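Long-range contacts in probable polysaccharide deacetylase pdaA (Bacillus subtilis, PDB 1NY1), which removes the acetyl group from N-acetylmuramic acid in peptidoglycan, leading to muramic delta-lactam in the spore cortex, and is required for germination: residues T44-F49 / G193-L198; T40-I45 / T222-D227; L137-P142 / Y159-W164. All coordinates share one frame; numbering follows the deposited sequence.

Contact 1 of 3, residues T44-F49 / G193-L198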
loop_
_atom_site.group_PDB
_atom_site.type_symbol
_atom_site.label_atom_id
_atom_site.label_comp_id
_atom_site.label_asym_id
_atom_site.label_seq_id
_atom_site.Cartn_x
_atom_site.Cartn_y
_atom_site.Cartn_z
ATOM N N THR A 44 13.161 -10.119 0.932
ATOM C CA THR A 44 12.825 -8.771 0.518
ATOM C C THR A 44 11.453 -8.387 1.049
ATOM O O THR A 44 10.559 -9.225 1.142
ATOM C CB THR A 44 12.802 -8.670 -1.018
ATOM O OG1 THR A 44 14.108 -8.961 -1.528
ATOM C CG2 THR A 44 12.375 -7.278 -1.466
ATOM N N ILE A 45 11.311 -7.116 1.403
ATOM C CA ILE A 45 10.058 -6.566 1.904
ATOM C C ILE A 45 9.756 -5.305 1.098
ATOM O O ILE A 45 10.666 -4.550 0.751
ATOM C CB ILE A 45 10.168 -6.209 3.403
ATOM C CG1 ILE A 45 10.225 -7.496 4.238
ATOM C CG2 ILE A 45 8.988 -5.340 3.833
ATOM C CD1 ILE A 45 10.644 -7.271 5.695
ATOM N N TYR A 46 8.479 -5.099 0.787
ATOM C CA TYR A 46 8.031 -3.932 0.024
ATOM C C TYR A 46 7.116 -3.134 0.945
ATOM O O TYR A 46 6.076 -3.633 1.371
ATOM C CB TYR A 46 7.236 -4.370 -1.214
ATOM C CG TYR A 46 7.910 -5.461 -2.015
ATOM C CD1 TYR A 46 8.768 -5.152 -3.072
ATOM C CD2 TYR A 46 7.740 -6.803 -1.673
ATOM C CE1 TYR A 46 9.444 -6.156 -3.764
ATOM C CE2 TYR A 46 8.409 -7.813 -2.353
ATOM C CZ TYR A 46 9.260 -7.488 -3.392
ATOM O OH TYR A 46 9.946 -8.486 -4.042
ATOM N N LEU A 47 7.496 -1.903 1.259
ATOM C CA LEU A 47 6.674 -1.082 2.141
ATOM C C LEU A 47 5.631 -0.273 1.376
ATOM O O LEU A 47 5.949 0.366 0.375
ATOM C CB LEU A 47 7.557 -0.122 2.949
ATOM C CG LEU A 47 8.580 -0.765 3.897
ATOM C CD1 LEU A 47 9.372 0.320 4.615
ATOM C CD2 LEU A 47 7.854 -1.646 4.906
ATOM N N THR A 48 4.384 -0.323 1.838
ATOM C CA THR A 48 3.315 0.463 1.229
ATOM C C THR A 48 2.542 1.110 2.373
ATOM O O THR A 48 2.509 0.590 3.499
ATOM C CB THR A 48 2.326 -0.380 0.365
ATOM O OG1 THR A 48 1.429 -1.105 1.215
ATOM C CG2 THR A 48 3.078 -1.352 -0.535
ATOM N N PHE A 49 1.936 2.254 2.083
ATOM C CA PHE A 49 1.174 3.001 3.072
ATOM C C PHE A 49 -0.177 3.428 2.500
ATOM O O PHE A 49 -0.310 3.617 1.297
ATOM C CB PHE A 49 1.940 4.267 3.487
ATOM C CG PHE A 49 3.330 4.011 4.010
ATOM C CD1 PHE A 49 4.383 3.728 3.143
ATOM C CD2 PHE A 49 3.587 4.075 5.378
ATOM C CE1 PHE A 49 5.677 3.516 3.638
ATOM C CE2 PHE A 49 4.870 3.865 5.881
ATOM C CZ PHE A 49 5.916 3.585 5.008
ATOM N N GLY A 193 9.257 -11.667 0.555
ATOM C CA GLY A 193 8.273 -11.164 -0.383
ATOM C C GLY A 193 7.099 -10.423 0.233
ATOM O O GLY A 193 6.153 -10.077 -0.471
ATOM N N ALA A 194 7.154 -10.164 1.535
ATOM C CA ALA A 194 6.060 -9.468 2.205
ATOM C C ALA A 194 5.805 -8.071 1.677
ATOM O O ALA A 194 6.735 -7.316 1.396
ATOM C CB ALA A 194 6.328 -9.385 3.705
ATOM N N ILE A 195 4.527 -7.743 1.533
ATOM C CA ILE A 195 4.125 -6.410 1.128
ATOM C C ILE A 195 3.409 -5.909 2.376
ATOM O O ILE A 195 2.355 -6.433 2.757
ATOM C CB ILE A 195 3.157 -6.422 -0.077
ATOM C CG1 ILE A 195 3.875 -6.984 -1.314
ATOM C CG2 ILE A 195 2.651 -5.001 -0.347
ATOM C CD1 ILE A 195 3.041 -6.984 -2.596
ATOM N N TYR A 196 4.017 -4.931 3.036
ATOM C CA TYR A 196 3.460 -4.345 4.247
ATOM C C TYR A 196 2.491 -3.232 3.917
ATOM O O TYR A 196 2.727 -2.441 3.004
ATOM C CB TYR A 196 4.545 -3.722 5.128
ATOM C CG TYR A 196 5.361 -4.678 5.953
ATOM C CD1 TYR A 196 5.855 -4.292 7.200
ATOM C CD2 TYR A 196 5.665 -5.950 5.486
ATOM C CE1 TYR A 196 6.637 -5.154 7.964
ATOM C CE2 TYR A 196 6.442 -6.820 6.238
ATOM C CZ TYR A 196 6.923 -6.420 7.472
ATOM O OH TYR A 196 7.693 -7.289 8.212
ATOM N N LEU A 197 1.404 -3.181 4.677
ATOM C CA LEU A 197 0.410 -2.132 4.540
ATOM C C LEU A 197 0.486 -1.402 5.871
ATOM O O LEU A 197 0.134 -1.958 6.915
ATOM C CB LEU A 197 -0.994 -2.712 4.344
ATOM C CG LEU A 197 -2.151 -1.756 4.023
ATOM C CD1 LEU A 197 -3.465 -2.510 4.142
ATOM C CD2 LEU A 197 -2.163 -0.579 4.961
ATOM N N LEU A 198 0.954 -0.160 5.835
ATOM C CA LEU A 198 1.087 0.639 7.047
ATOM C C LEU A 198 0.298 1.935 6.944
ATOM O O LEU A 198 -0.053 2.376 5.849
ATOM C CB LEU A 198 2.558 0.993 7.289
ATOM C CG LEU A 198 3.560 -0.150 7.416
ATOM C CD1 LEU A 198 4.966 0.414 7.545
ATOM C CD2 LEU A 198 3.205 -1.001 8.624
#

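Contact 2 of 3, residues T40-I45 / T222-D227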
loop_
_atom_site.group_PDB
_atom_site.type_symbol
_atom_site.label_atom_id
_atom_site.label_comp_id
_atom_site.label_asym_id
_atom_site.label_seq_id
_atom_site.Cartn_x
_atom_site.Cartn_y
_atom_site.Cartn_z
ATOM N N THR A 40 8.995 -14.126 -3.170
ATOM C CA THR A 40 9.147 -14.904 -1.944
ATOM C C THR A 40 10.398 -15.781 -1.923
ATOM O O THR A 40 10.626 -16.514 -0.965
ATOM C CB THR A 40 7.918 -15.803 -1.714
ATOM O OG1 THR A 40 7.816 -16.753 -2.782
ATOM C CG2 THR A 40 6.644 -14.959 -1.672
ATOM N N LYS A 41 11.205 -15.700 -2.977
ATOM C CA LYS A 41 12.428 -16.498 -3.069
ATOM C C LYS A 41 13.663 -15.761 -2.547
ATOM O O LYS A 41 14.784 -16.266 -2.633
ATOM C CB LYS A 41 12.659 -16.933 -4.517
ATOM C CG LYS A 41 11.541 -17.790 -5.091
ATOM C CD LYS A 41 11.764 -18.071 -6.571
ATOM C CE LYS A 41 10.567 -18.786 -7.189
ATOM N NZ LYS A 41 10.650 -18.830 -8.678
ATOM N N GLU A 42 13.455 -14.562 -2.017
ATOM C CA GLU A 42 14.545 -13.769 -1.459
ATOM C C GLU A 42 13.996 -12.970 -0.281
ATOM O O GLU A 42 12.803 -12.651 -0.248
ATOM C CB GLU A 42 15.113 -12.826 -2.516
ATOM C CG GLU A 42 14.152 -11.748 -2.970
ATOM C CD GLU A 42 14.727 -10.894 -4.078
ATOM O OE1 GLU A 42 14.224 -9.768 -4.282
ATOM O OE2 GLU A 42 15.676 -11.355 -4.753
ATOM N N LYS A 43 14.864 -12.656 0.682
ATOM C CA LYS A 43 14.470 -11.900 1.873
ATOM C C LYS A 43 14.299 -10.423 1.543
ATOM O O LYS A 43 15.162 -9.593 1.837
ATOM C CB LYS A 43 15.511 -12.071 2.990
ATOM C CG LYS A 43 15.593 -13.493 3.531
ATOM C CD LYS A 43 16.678 -13.667 4.597
ATOM C CE LYS A 43 16.197 -13.277 5.989
ATOM N NZ LYS A 43 17.202 -13.656 7.031
ATOM N N THR A 44 13.161 -10.119 0.932
ATOM C CA THR A 44 12.825 -8.771 0.518
ATOM C C THR A 44 11.453 -8.387 1.049
ATOM O O THR A 44 10.559 -9.225 1.142
ATOM C CB THR A 44 12.802 -8.670 -1.018
ATOM O OG1 THR A 44 14.108 -8.961 -1.528
ATOM C CG2 THR A 44 12.375 -7.278 -1.466
ATOM N N ILE A 45 11.311 -7.116 1.403
ATOM C CA ILE A 45 10.058 -6.566 1.904
ATOM C C ILE A 45 9.756 -5.305 1.098
ATOM O O ILE A 45 10.666 -4.550 0.751
ATOM C CB ILE A 45 10.168 -6.209 3.403
ATOM C CG1 ILE A 45 10.225 -7.496 4.238
ATOM C CG2 ILE A 45 8.988 -5.340 3.833
ATOM C CD1 ILE A 45 10.644 -7.271 5.695
ATOM N N THR A 222 16.087 -6.963 2.601
ATOM C CA THR A 222 16.321 -5.838 1.701
ATOM C C THR A 222 14.936 -5.267 1.397
ATOM O O THR A 222 13.986 -6.024 1.201
ATOM C CB THR A 222 16.977 -6.294 0.375
ATOM O OG1 THR A 222 18.336 -6.681 0.621
ATOM C CG2 THR A 222 16.954 -5.170 -0.657
ATOM N N PHE A 223 14.827 -3.942 1.371
ATOM C CA PHE A 223 13.557 -3.273 1.087
ATOM C C PHE A 223 13.523 -2.755 -0.343
ATOM O O PHE A 223 14.399 -1.994 -0.753
ATOM C CB PHE A 223 13.350 -2.105 2.055
ATOM C CG PHE A 223 13.106 -2.532 3.470
ATOM C CD1 PHE A 223 11.811 -2.788 3.919
ATOM C CD2 PHE A 223 14.172 -2.726 4.345
ATOM C CE1 PHE A 223 11.583 -3.229 5.220
ATOM C CE2 PHE A 223 13.954 -3.168 5.647
ATOM C CZ PHE A 223 12.656 -3.422 6.088
ATOM N N LYS A 224 12.516 -3.173 -1.101
ATOM C CA LYS A 224 12.374 -2.734 -2.486
ATOM C C LYS A 224 11.010 -2.075 -2.675
ATOM O O LYS A 224 10.141 -2.183 -1.814
ATOM C CB LYS A 224 12.527 -3.924 -3.437
ATOM C CG LYS A 224 13.916 -4.555 -3.416
ATOM C CD LYS A 224 14.027 -5.683 -4.431
ATOM C CE LYS A 224 15.427 -6.296 -4.440
ATOM N NZ LYS A 224 15.521 -7.443 -5.383
ATOM N N SER A 225 10.828 -1.397 -3.802
ATOM C CA SER A 225 9.573 -0.709 -4.079
ATOM C C SER A 225 8.638 -1.546 -4.934
ATOM O O SER A 225 9.028 -2.581 -5.470
ATOM C CB SER A 225 9.855 0.602 -4.809
ATOM O OG SER A 225 10.265 0.323 -6.141
ATOM N N ILE A 226 7.400 -1.079 -5.068
ATOM C CA ILE A 226 6.420 -1.778 -5.880
ATOM C C ILE A 226 6.896 -1.753 -7.333
ATOM O O ILE A 226 6.717 -2.726 -8.069
ATOM C CB ILE A 226 5.027 -1.117 -5.762
ATOM C CG1 ILE A 226 4.534 -1.196 -4.308
ATOM C CG2 ILE A 226 4.045 -1.775 -6.731
ATOM C CD1 ILE A 226 4.394 -2.609 -3.753
ATOM N N ASP A 227 7.502 -0.644 -7.748
ATOM C CA ASP A 227 8.018 -0.561 -9.111
ATOM C C ASP A 227 9.108 -1.614 -9.300
ATOM O O ASP A 227 9.168 -2.262 -10.344
ATOM C CB ASP A 227 8.589 0.833 -9.418
ATOM C CG ASP A 227 7.537 1.805 -9.937
ATOM O OD1 ASP A 227 6.470 1.355 -10.400
ATOM O OD2 ASP A 227 7.789 3.030 -9.899
HETATM O O HOH W 1 18.135 -9.637 1.172
#

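Contact 3 of 3, residues L137-P142 / Y159-W164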
loop_
_atom_site.group_PDB
_atom_site.type_symbol
_atom_site.label_atom_id
_atom_site.label_comp_id
_atom_site.label_asym_id
_atom_site.label_seq_id
_atom_site.Cartn_x
_atom_site.Cartn_y
_atom_site.Cartn_z
ATOM N N LEU A 137 0.464 3.279 -12.805
ATOM C CA LEU A 137 -0.875 3.134 -12.235
ATOM C C LEU A 137 -1.043 1.993 -11.235
ATOM O O LEU A 137 -1.120 0.830 -11.624
ATOM C CB LEU A 137 -1.894 2.934 -13.364
ATOM C CG LEU A 137 -1.969 4.005 -14.457
ATOM C CD1 LEU A 137 -3.075 3.667 -15.463
ATOM C CD2 LEU A 137 -2.233 5.334 -13.811
ATOM N N TYR A 138 -1.118 2.337 -9.953
ATOM C CA TYR A 138 -1.307 1.351 -8.894
ATOM C C TYR A 138 -2.559 1.698 -8.123
ATOM O O TYR A 138 -2.824 2.866 -7.851
ATOM C CB TYR A 138 -0.127 1.357 -7.932
ATOM C CG TYR A 138 1.142 0.885 -8.570
ATOM C CD1 TYR A 138 1.222 -0.393 -9.122
ATOM C CD2 TYR A 138 2.251 1.720 -8.657
ATOM C CE1 TYR A 138 2.380 -0.827 -9.752
ATOM C CE2 TYR A 138 3.415 1.293 -9.281
ATOM C CZ TYR A 138 3.470 0.019 -9.828
ATOM O OH TYR A 138 4.611 -0.411 -10.463
ATOM N N LEU A 139 -3.321 0.678 -7.757
ATOM C CA LEU A 139 -4.545 0.903 -7.024
ATOM C C LEU A 139 -4.709 -0.013 -5.835
ATOM O O LEU A 139 -4.300 -1.173 -5.856
ATOM C CB LEU A 139 -5.749 0.712 -7.948
ATOM C CG LEU A 139 -7.116 0.622 -7.260
ATOM C CD1 LEU A 139 -7.433 1.941 -6.571
ATOM C CD2 LEU A 139 -8.187 0.281 -8.284
ATOM N N ARG A 140 -5.305 0.529 -4.785
ATOM C CA ARG A 140 -5.608 -0.256 -3.609
ATOM C C ARG A 140 -7.072 0.056 -3.347
ATOM O O ARG A 140 -7.431 1.195 -3.046
ATOM C CB ARG A 140 -4.747 0.148 -2.421
ATOM C CG ARG A 140 -5.068 -0.695 -1.200
ATOM C CD ARG A 140 -3.939 -0.689 -0.205
ATOM N NE ARG A 140 -2.834 -1.553 -0.606
ATOM C CZ ARG A 140 -1.608 -1.444 -0.103
ATOM N NH1 ARG A 140 -1.355 -0.505 0.801
ATOM N NH2 ARG A 140 -0.652 -2.279 -0.482
ATOM N N PRO A 141 -7.945 -0.947 -3.503
ATOM C CA PRO A 141 -9.376 -0.740 -3.279
ATOM C C PRO A 141 -9.710 -0.178 -1.901
ATOM O O PRO A 141 -9.197 -0.647 -0.883
ATOM C CB PRO A 141 -9.956 -2.133 -3.487
ATOM C CG PRO A 141 -9.067 -2.697 -4.544
ATOM C CD PRO A 141 -7.690 -2.288 -4.056
ATOM N N PRO A 142 -10.571 0.845 -1.853
ATOM C CA PRO A 142 -10.940 1.426 -0.561
ATOM C C PRO A 142 -11.441 0.343 0.401
ATOM O O PRO A 142 -12.296 -0.468 0.042
ATOM C CB PRO A 142 -12.036 2.418 -0.936
ATOM C CG PRO A 142 -11.612 2.880 -2.298
ATOM C CD PRO A 142 -11.192 1.587 -2.965
ATOM N N TYR A 159 -4.889 -0.021 -14.511
ATOM C CA TYR A 159 -4.468 -0.090 -13.119
ATOM C C TYR A 159 -4.054 -1.466 -12.641
ATOM O O TYR A 159 -4.666 -2.484 -12.975
ATOM C CB TYR A 159 -5.574 0.440 -12.202
ATOM C CG TYR A 159 -5.627 1.942 -12.130
ATOM C CD1 TYR A 159 -4.788 2.645 -11.260
ATOM C CD2 TYR A 159 -6.493 2.669 -12.947
ATOM C CE1 TYR A 159 -4.811 4.033 -11.206
ATOM C CE2 TYR A 159 -6.519 4.064 -12.900
ATOM C CZ TYR A 159 -5.680 4.737 -12.032
ATOM O OH TYR A 159 -5.697 6.115 -11.984
ATOM N N GLN A 160 -2.992 -1.472 -11.852
ATOM C CA GLN A 160 -2.466 -2.683 -11.260
ATOM C C GLN A 160 -2.977 -2.620 -9.824
ATOM O O GLN A 160 -2.681 -1.665 -9.108
ATOM C CB GLN A 160 -0.941 -2.640 -11.265
ATOM C CG GLN A 160 -0.299 -3.957 -10.942
ATOM C CD GLN A 160 -0.361 -4.916 -12.106
ATOM O OE1 GLN A 160 -0.230 -6.123 -11.931
ATOM N NE2 GLN A 160 -0.553 -4.382 -13.308
ATOM N N THR A 161 -3.759 -3.609 -9.408
ATOM C CA THR A 161 -4.283 -3.607 -8.049
ATOM C C THR A 161 -3.281 -4.254 -7.103
ATOM O O THR A 161 -2.828 -5.374 -7.331
ATOM C CB THR A 161 -5.644 -4.330 -7.976
ATOM O OG1 THR A 161 -6.610 -3.578 -8.719
ATOM C CG2 THR A 161 -6.119 -4.456 -6.529
ATOM N N VAL A 162 -2.938 -3.530 -6.040
ATOM C CA VAL A 162 -1.961 -3.996 -5.067
ATOM C C VAL A 162 -2.586 -4.245 -3.697
ATOM O O VAL A 162 -3.108 -3.322 -3.067
ATOM C CB VAL A 162 -0.825 -2.950 -4.909
ATOM C CG1 VAL A 162 0.246 -3.472 -3.970
ATOM C CG2 VAL A 162 -0.236 -2.605 -6.272
ATOM N N PHE A 163 -2.546 -5.495 -3.246
ATOM C CA PHE A 163 -3.083 -5.831 -1.934
ATOM C C PHE A 163 -1.933 -5.852 -0.937
ATOM O O PHE A 163 -1.006 -5.049 -1.052
ATOM C CB PHE A 163 -3.806 -7.179 -1.988
ATOM C CG PHE A 163 -5.086 -7.131 -2.770
ATOM C CD1 PHE A 163 -6.162 -6.385 -2.307
ATOM C CD2 PHE A 163 -5.202 -7.788 -3.986
ATOM C CE1 PHE A 163 -7.339 -6.289 -3.049
ATOM C CE2 PHE A 163 -6.373 -7.700 -4.736
ATOM C CZ PHE A 163 -7.440 -6.949 -4.266
ATOM N N TRP A 164 -1.974 -6.750 0.040
ATOM C CA TRP A 164 -0.903 -6.801 1.026
ATOM C C TRP A 164 -0.823 -8.150 1.712
ATOM O O TRP A 164 -1.743 -8.969 1.608
ATOM C CB TRP A 164 -1.088 -5.686 2.069
ATOM C CG TRP A 164 -2.375 -5.765 2.838
ATOM C CD1 TRP A 164 -2.580 -6.371 4.046
ATOM C CD2 TRP A 164 -3.651 -5.258 2.422
ATOM N NE1 TRP A 164 -3.910 -6.274 4.409
ATOM C CE2 TRP A 164 -4.588 -5.596 3.428
ATOM C CE3 TRP A 164 -4.094 -4.549 1.295
ATOM C CZ2 TRP A 164 -5.942 -5.254 3.338
ATOM C CZ3 TRP A 164 -5.442 -4.206 1.204
ATOM C CH2 TRP A 164 -6.349 -4.562 2.222
#

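Contact 1 of 3, residues T44-F49 / G193-L198
With chi1 at 77°, Thr48 sets OG1 between its backbone N and carbonyl carbon, and from there the hydroxyl reaches Tyr196 O at 2.6 Å. Ile45 has CG2 anti to its N (CG1 at chi1 -71°), which lays this methyl over one face of the Tyr196 ring. Ile45 CG2 stands 4.1 Å from the centroid of the Tyr196 ring, a CH-pi contact. Tyr196 O also accepts from Thr48 N at 2.9 Å, so two donors of one residue grip a single carbonyl. Tyr196 OH bonds to Met186 O.

Residues 44-49 of strand 44-51 run parallel to strand 194-198 in the central sheet of the NodB-type deacetylase fold, a distorted beta/alpha barrel. Tyr46 sits at the middle of the ladder: its N donates to Ala194 O at 2.9 Å, and its O accepts from Tyr196 N.

Leu47 CD2 lies beside Tyr196 CB at 3.9 Å. Phe49 and Leu198 run side by side on that same face, where Leu209 of helix 205-219 covers them. On the other face Thr48 CG2 meets Ile195 CG2 at 3.7 Å. The carbonyl oxygens of Gly193 and Ala194 lie at the edge of the Tyr46 ring, and Tyr46 OH bonds to Asn39 N.

Contact 2 of 3, residues T40-I45 / T222-D227
Parallel strand pairing joins Thr44 and Ile45, at the start of strand 44-51, to Thr222 and Phe223 of strand 222-224, and a salt bridge from Glu42 to Lys224 lies beside it. The contact is partly buried and sits away from the annotated sites. Thr222 N donates to Lys43 O, Ile45 N to Thr222 O, and Lys224 N to Ile45 O. A water links Lys43 O to Thr222 OG1.

The pairing adds the short strand 222-224 to the parallel sheet of the NodB fold. Helix 226-234 follows directly, with Ser225 as its N-cap. Lys43, just before the paired residues, is the centre of an inverse gamma turn.

The stretched-out Lys224 side chain runs roughly perpendicular to that of Thr44, with Lys224 CG 3.7 Å from Thr44 CG2. Lys224 NZ meets Glu42 OE1 at 2.9 Å, on the syn side and 22° out of the carboxylate plane. Thr44 OG1 donates to Glu42 OE1 at 2.9 Å, from above that plane and on the same face. An alanine in place of Glu42 is likely to leave Thr44 OG1 without this acceptor and Lys224 with one carboxylate fewer.

Glu232 is the second acidic partner of Lys224 NZ. On the other face of the sheet Ile45 CG2 touches Phe223 CE1 at 3.6 Å, the two side chains pointing the same way, with Leu216 of helix 205-219 packed against both.

Contact 3 of 3, residues L137-P142 / Y159-W164
Arg140 reaches two successive carbonyls across the contact. Its NE donates to Val162 O at 3.0 Å, a fairly straight bond (163° at the hydrogen) with the oxygen near the guanidinium plane. Arg140 NH2 donates to Phe163 O at 2.9 Å; this bond is more bent, and the donor stands above the carbonyl plane. CG is anti to the backbone N (chi1 -179°) and the chain bends at chi3 (-77°), which turns the guanidinium toward these oxygens. Arg140 NH1 is taken up elsewhere, by a salt bridge to Asp50 and a hydrogen bond to Thr48 OG1. Trp164 CE3 lies over one face of the guanidinium, 3.8 Å from Arg140 NE, with the two planes steeply inclined.

The backbones pair as short parallel strands, 138-139 with 160-161. Gln160 N donates to Leu137 O, Leu139 N to Gln160 O, and Val162 N to Leu139 O at 2.7 Å. Leu139 is thus held through both its N and its O.

Apolar groups fill in around the ladder. Leu137 CB lies over a face of the Tyr159 ring, 3.6 Å from CD1. Tyr138 CD1 meets Val162 CG2 at 3.9 Å, and Pro141 CD meets Thr161 CG2 at 3.6 Å. The phenol oxygens bond outside the segments, Tyr159 OH to Asn124 and Tyr138 OH to Asp227.

Arg140-Pro141-Pro142 begins the arginine-proline motif of the NodB family, whose arginine typically pairs with the catalytic aspartate. By similarity Asp50 is the proton acceptor. Arg140 is therefore probably a second-shell residue: the carbonyls of Val162 and Phe163 fix its guanidinium, and its positive charge probably helps to position that carboxylate.

Contacts 1 and 2 both use strand 44-51 and share Thr44 and Ile45; the centres of contacts 1 and 2 lie about 8 Å apart. Contact 1 is wholly buried and mostly apolar beyond its backbone ladder. Contact 2 is partly exposed and adds a salt bridge and a water. Contact 3 is also buried but pairs two short strands elsewhere in the barrel, and its polar chemistry centres on one arginine. Along the chain it is nested inside the loops closed by the other two. That arginine also ties contact 3 to contact 1, and Leu197 packs on Trp164 nearby. Contact 2 reaches contact 3 through helix 226-234, where Ile226 packs on the Tyr138 ring.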